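Local coordinates for protein NADH dehydrogenase, putative (Plasmodium falciparum, PDB 5JWC) that binds the quinolone inhibitor RYL-552 and, as a type II NADH dehydrogenase, probably passes electrons from NADH through its bound FAD to ubiquinone, at residues 77-80 against 81-85. Numbering follows the deposited sequence.
With 4W0 (5-fluoro-3-methyl-2-{4-[4-(trifluoromethoxy)benzyl]phenyl}quinolin-4(1H)-one), chain K; 4W0 (5-fluoro-3-methyl-2-{4-[4-(trifluoromethoxy)benzyl]phenyl}quinolin-4(1H)-one), chain L.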
ATOM      1  N   LEU A  77     -12.515  -0.152   1.564  1.00 29.54           N
ATOM      2  CA  LEU A  77     -12.147  -0.089   0.153  1.00 29.40           C
ATOM      3  C   LEU A  77     -10.634   0.093   0.058  1.00 29.52           C
ATOM      4  O   LEU A  77     -10.016   0.528   1.019  1.00 31.55           O
ATOM      5  CB  LEU A  77     -12.863   1.062  -0.547  1.00 29.19           C
ATOM      6  CG  LEU A  77     -14.385   0.999  -0.573  1.00 30.34           C
ATOM      7  CD1 LEU A  77     -14.928   2.302  -1.165  1.00 30.99           C
ATOM      8  CD2 LEU A  77     -14.842  -0.191  -1.388  1.00 31.27           C
ATOM      9  N   SER A  78     -10.047  -0.213  -1.094  1.00 27.73           N
ATOM     10  CA  SER A  78      -8.600  -0.105  -1.267  1.00 31.17           C
ATOM     11  C   SER A  78      -8.189   1.128  -2.086  1.00 31.22           C
ATOM     12  O   SER A  78      -9.025   1.850  -2.647  1.00 28.50           O
ATOM     13  CB  SER A  78      -8.052  -1.362  -1.946  1.00 32.66           C
ATOM     14  OG  SER A  78      -8.607  -1.504  -3.245  1.00 36.22           O
ATOM     15  N   VAL A  79      -6.883   1.361  -2.151  1.00 27.74           N
ATOM     16  CA  VAL A  79      -6.365   2.512  -2.848  1.00 24.93           C
ATOM     17  C   VAL A  79      -6.717   2.495  -4.336  1.00 29.31           C
ATOM     18  O   VAL A  79      -6.896   3.551  -4.933  1.00 26.64           O
ATOM     19  CB  VAL A  79      -4.841   2.622  -2.644  1.00 28.52           C
ATOM     20  CG1 VAL A  79      -4.225   3.697  -3.545  1.00 31.66           C
ATOM     21  CG2 VAL A  79      -4.566   2.967  -1.199  1.00 27.40           C
ATOM     22  N   ASN A  80      -6.830   1.315  -4.941  1.00 25.87           N
ATOM     23  CA  ASN A  80      -7.179   1.266  -6.372  1.00 30.36           C
ATOM     24  C   ASN A  80      -8.575   1.818  -6.686  1.00 32.24           C
ATOM     25  O   ASN A  80      -8.841   2.246  -7.822  1.00 31.23           O
ATOM     26  CB  ASN A  80      -7.050  -0.169  -6.910  1.00 32.01           C
ATOM     27  CG  ASN A  80      -5.593  -0.639  -6.958  1.00 38.18           C
ATOM     28  OD1 ASN A  80      -5.216  -1.604  -6.298  1.00 44.11           O
ATOM     29  ND2 ASN A  80      -4.766   0.077  -7.716  1.00 38.46           N
ATOM     30  N   VAL A  81      -9.473   1.791  -5.700  1.00 27.88           N
ATOM     31  CA  VAL A  81     -10.806   2.370  -5.873  1.00 26.52           C
ATOM     32  C   VAL A  81     -10.736   3.882  -5.796  1.00 27.36           C
ATOM     33  O   VAL A  81     -11.500   4.572  -6.466  1.00 29.22           O
ATOM     34  CB  VAL A  81     -11.829   1.881  -4.796  1.00 28.81           C
ATOM     35  CG1 VAL A  81     -13.232   2.456  -5.069  1.00 30.95           C
ATOM     36  CG2 VAL A  81     -11.896   0.380  -4.769  1.00 32.30           C
ATOM     37  N   CYS A  82      -9.789   4.391  -5.014  1.00 25.25           N
ATOM     38  CA  CYS A  82      -9.777   5.803  -4.633  1.00 27.34           C
ATOM     39  C   CYS A  82      -8.818   6.700  -5.419  1.00 29.55           C
ATOM     40  O   CYS A  82      -8.685   7.889  -5.100  1.00 27.57           O
ATOM     41  CB  CYS A  82      -9.409   5.933  -3.153  1.00 28.20           C
ATOM     42  SG  CYS A  82     -10.475   5.099  -2.021  1.00 37.27           S
ATOM     43  N   THR A  83      -8.119   6.146  -6.407  1.00 28.83           N
ATOM     44  CA  THR A  83      -7.148   6.942  -7.167  1.00 27.35           C
ATOM     45  C   THR A  83      -7.268   6.723  -8.666  1.00 28.29           C
ATOM     46  O   THR A  83      -7.821   5.715  -9.127  1.00 27.92           O
ATOM     47  CB  THR A  83      -5.686   6.616  -6.776  1.00 28.98           C
ATOM     48  OG1 THR A  83      -5.509   5.203  -6.809  1.00 30.49           O
ATOM     49  CG2 THR A  83      -5.334   7.107  -5.372  1.00 27.96           C
ATOM     50  N   GLU A  84      -6.756   7.691  -9.417  1.00 25.95           N
ATOM     51  CA  GLU A  84      -6.523   7.533 -10.854  1.00 28.77           C
ATOM     52  C   GLU A  84      -5.151   8.113 -11.172  1.00 30.26           C
ATOM     53  O   GLU A  84      -4.835   9.223 -10.743  1.00 28.66           O
ATOM     54  CB  GLU A  84      -7.579   8.263 -11.697  1.00 27.74           C
ATOM     55  CG  GLU A  84      -9.023   7.916 -11.393  1.00 31.09           C
ATOM     56  CD  GLU A  84      -9.418   6.539 -11.908  1.00 33.32           C
ATOM     57  OE1 GLU A  84     -10.598   6.150 -11.752  1.00 36.78           O
ATOM     58  OE2 GLU A  84      -8.553   5.846 -12.469  1.00 34.16           O
ATOM     59  N   SER A  85      -4.334   7.384 -11.922  1.00 29.03           N
ATOM     60  CA  SER A  85      -3.055   7.929 -12.372  1.00 30.03           C
ATOM     61  C   SER A  85      -3.268   8.922 -13.512  1.00 28.38           C
ATOM     62  O   SER A  85      -3.896   8.596 -14.511  1.00 29.59           O
ATOM     63  CB  SER A  85      -2.123   6.807 -12.837  1.00 32.13           C
ATOM     64  OG  SER A  85      -1.614   6.079 -11.730  1.00 36.84           O
TER
HETATM   65  C1  4W0 K 609       2.545  -3.604  -6.045  1.00 34.33           C
HETATM   66  C2  4W0 K 609       2.404  -2.429  -5.293  1.00 31.73           C
HETATM   67  C3  4W0 K 609       1.167  -1.758  -5.302  1.00 31.28           C
HETATM   68  C4  4W0 K 609       0.057  -2.230  -6.040  1.00 32.56           C
HETATM   69  C5  4W0 K 609       0.214  -3.402  -6.781  1.00 31.94           C
HETATM   70  C6  4W0 K 609       1.437  -4.086  -6.790  1.00 34.58           C
HETATM   71  O1  4W0 K 609       1.931   9.569  -0.749  1.00 50.09           O
HETATM   72  C7  4W0 K 609      -1.261  -1.488  -6.041  1.00 38.58           C
HETATM   73  C8  4W0 K 609      -1.383  -0.278  -5.245  1.00 36.23           C
HETATM   74  C9  4W0 K 609      -0.189   0.191  -4.501  1.00 30.60           C
HETATM   75  C10 4W0 K 609      -0.159   1.359  -3.581  1.00 34.02           C
HETATM   76  C11 4W0 K 609      -1.047   1.264  -2.512  1.00 37.13           C
HETATM   77  C12 4W0 K 609      -1.097   2.271  -1.579  1.00 30.25           C
HETATM   78  C13 4W0 K 609      -0.220   3.318  -1.716  1.00 38.39           C
HETATM   79  C14 4W0 K 609       0.702   3.404  -2.752  1.00 34.44           C
HETATM   80  C15 4W0 K 609       0.736   2.399  -3.696  1.00 31.20           C
HETATM   81  O2  4W0 K 609      -2.225  -1.878  -6.684  1.00 35.91           O
HETATM   82  N   4W0 K 609       1.039  -0.535  -4.503  1.00 30.94           N
HETATM   83  C16 4W0 K 609      -0.321   4.336  -0.630  1.00 30.94           C
HETATM   84  C17 4W0 K 609       0.279   5.704  -0.724  1.00 39.48           C
HETATM   85  C18 4W0 K 609      -0.107   6.600  -1.709  1.00 37.40           C
HETATM   86  C19 4W0 K 609       0.438   7.878  -1.717  1.00 41.75           C
HETATM   87  C20 4W0 K 609       1.356   8.264  -0.746  1.00 44.90           C
HETATM   88  C21 4W0 K 609       1.714   7.355   0.251  1.00 40.49           C
HETATM   89  C22 4W0 K 609       1.174   6.080   0.267  1.00 37.67           C
HETATM   90  C23 4W0 K 609      -2.710   0.456  -5.223  1.00 34.83           C
HETATM   91  F1  4W0 K 609      -0.807  -3.860  -7.485  1.00 37.91           F
HETATM   92  C24 4W0 K 609       2.760  10.038  -1.816  1.00 61.32           C
HETATM   93  F2  4W0 K 609       3.254   8.961  -2.448  1.00 52.47           F
HETATM   94  F3  4W0 K 609       3.789  10.773  -1.344  1.00 63.08           F
HETATM   95  F4  4W0 K 609       2.081  10.885  -2.632  1.00 57.24           F
HETATM   96  C1  4W0 L 610      -6.837   0.223   3.061  1.00 31.37           C
HETATM   97  C2  4W0 L 610      -5.455   0.038   3.198  1.00 32.66           C
HETATM   98  C3  4W0 L 610      -4.886  -1.166   2.733  1.00 30.17           C
HETATM   99  C4  4W0 L 610      -5.659  -2.175   2.121  1.00 31.95           C
HETATM  100  C5  4W0 L 610      -7.033  -1.972   1.990  1.00 30.24           C
HETATM  101  C6  4W0 L 610      -7.620  -0.786   2.443  1.00 33.61           C
HETATM  102  O1  4W0 L 610       6.532  -2.856   6.675  1.00 52.18           O
HETATM  103  C7  4W0 L 610      -5.024  -3.448   1.622  1.00 36.51           C
HETATM  104  C8  4W0 L 610      -3.592  -3.627   1.769  1.00 35.69           C
HETATM  105  C9  4W0 L 610      -2.819  -2.546   2.425  1.00 31.22           C
HETATM  106  C10 4W0 L 610      -1.339  -2.549   2.579  1.00 33.78           C
HETATM  107  C11 4W0 L 610      -0.660  -2.599   1.366  1.00 39.42           C
HETATM  108  C12 4W0 L 610       0.712  -2.587   1.340  1.00 33.81           C
HETATM  109  C13 4W0 L 610       1.381  -2.477   2.530  1.00 39.77           C
HETATM  110  C14 4W0 L 610       0.724  -2.378   3.752  1.00 34.69           C
HETATM  111  C15 4W0 L 610      -0.664  -2.408   3.771  1.00 32.36           C
HETATM  112  O2  4W0 L 610      -5.680  -4.332   1.106  1.00 33.86           O
HETATM  113  N   4W0 L 610      -3.442  -1.339   2.873  1.00 29.92           N
HETATM  114  C16 4W0 L 610       2.869  -2.432   2.367  1.00 32.86           C
HETATM  115  C17 4W0 L 610       3.793  -2.575   3.533  1.00 39.33           C
HETATM  116  C18 4W0 L 610       3.813  -3.730   4.299  1.00 37.45           C
HETATM  117  C19 4W0 L 610       4.726  -3.828   5.343  1.00 41.70           C
HETATM  118  C20 4W0 L 610       5.603  -2.780   5.608  1.00 44.14           C
HETATM  119  C21 4W0 L 610       5.574  -1.635   4.819  1.00 41.55           C
HETATM  120  C22 4W0 L 610       4.671  -1.533   3.775  1.00 37.06           C
HETATM  121  C23 4W0 L 610      -2.968  -4.908   1.253  1.00 35.55           C
HETATM  122  F1  4W0 L 610      -7.778  -2.912   1.421  1.00 38.35           F
HETATM  123  C24 4W0 L 610       6.065  -2.867   8.021  1.00 60.49           C
HETATM  124  F2  4W0 L 610       4.985  -2.079   8.114  1.00 49.10           F
HETATM  125  F3  4W0 L 610       7.025  -2.463   8.885  1.00 61.39           F
HETATM  126  F4  4W0 L 610       5.754  -4.128   8.364  1.00 59.20           F
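S78 and V81 face each other across one short helical turn, 79-82; residues 77-78 enter it extended, and the chain straightens again at T83. Two backbone bonds close the turn: V81 N gives its hydrogen to S78 O at 3.1 Å, and C82 N does the same to V79 O at 3.0 Å. Both are bent, with N-H...O angles of 141° and 138°, as expected of i to i+3 bonds in a tight turn. V79 O takes a second donor, the hydroxyl OG1 of T83, at 2.9 Å. C82 N and T83 OG1 reach this oxygen from opposite faces, both well above the carbonyl plane, so it holds two bonds, and the one from OG1 links the turn to T83. T83 can do this because OG1 sits between its own backbone N and carbonyl carbon (chi1 50°); the two side chains cross at a slant, with OG1 3.8 Å from V79 CG1. Strand 83-85 pairs antiparallel with 62-64, so this is a helical turn running straight into a two-stranded sheet, packed against helices 158-174 and 499-515. V79 and N80 line the pocket of the chain K quinolone. CG2 of V79 lies 3.6 Å from C12 in its phenyl ring, while the N80 side chain extends towards that molecule's quinolone head. A second quinolone, chain L, sits against the extended residues leading into the turn, its C6 3.1 Å from L77 O and its fluorine F1 3.7 Å from S78 CB. L77 CD1 touches V81 CG1 loosely at 4.3 Å, and V81 also packs on H504 and F505 of helix 499-515. I520 of the second subunit packs on both V79 and T83.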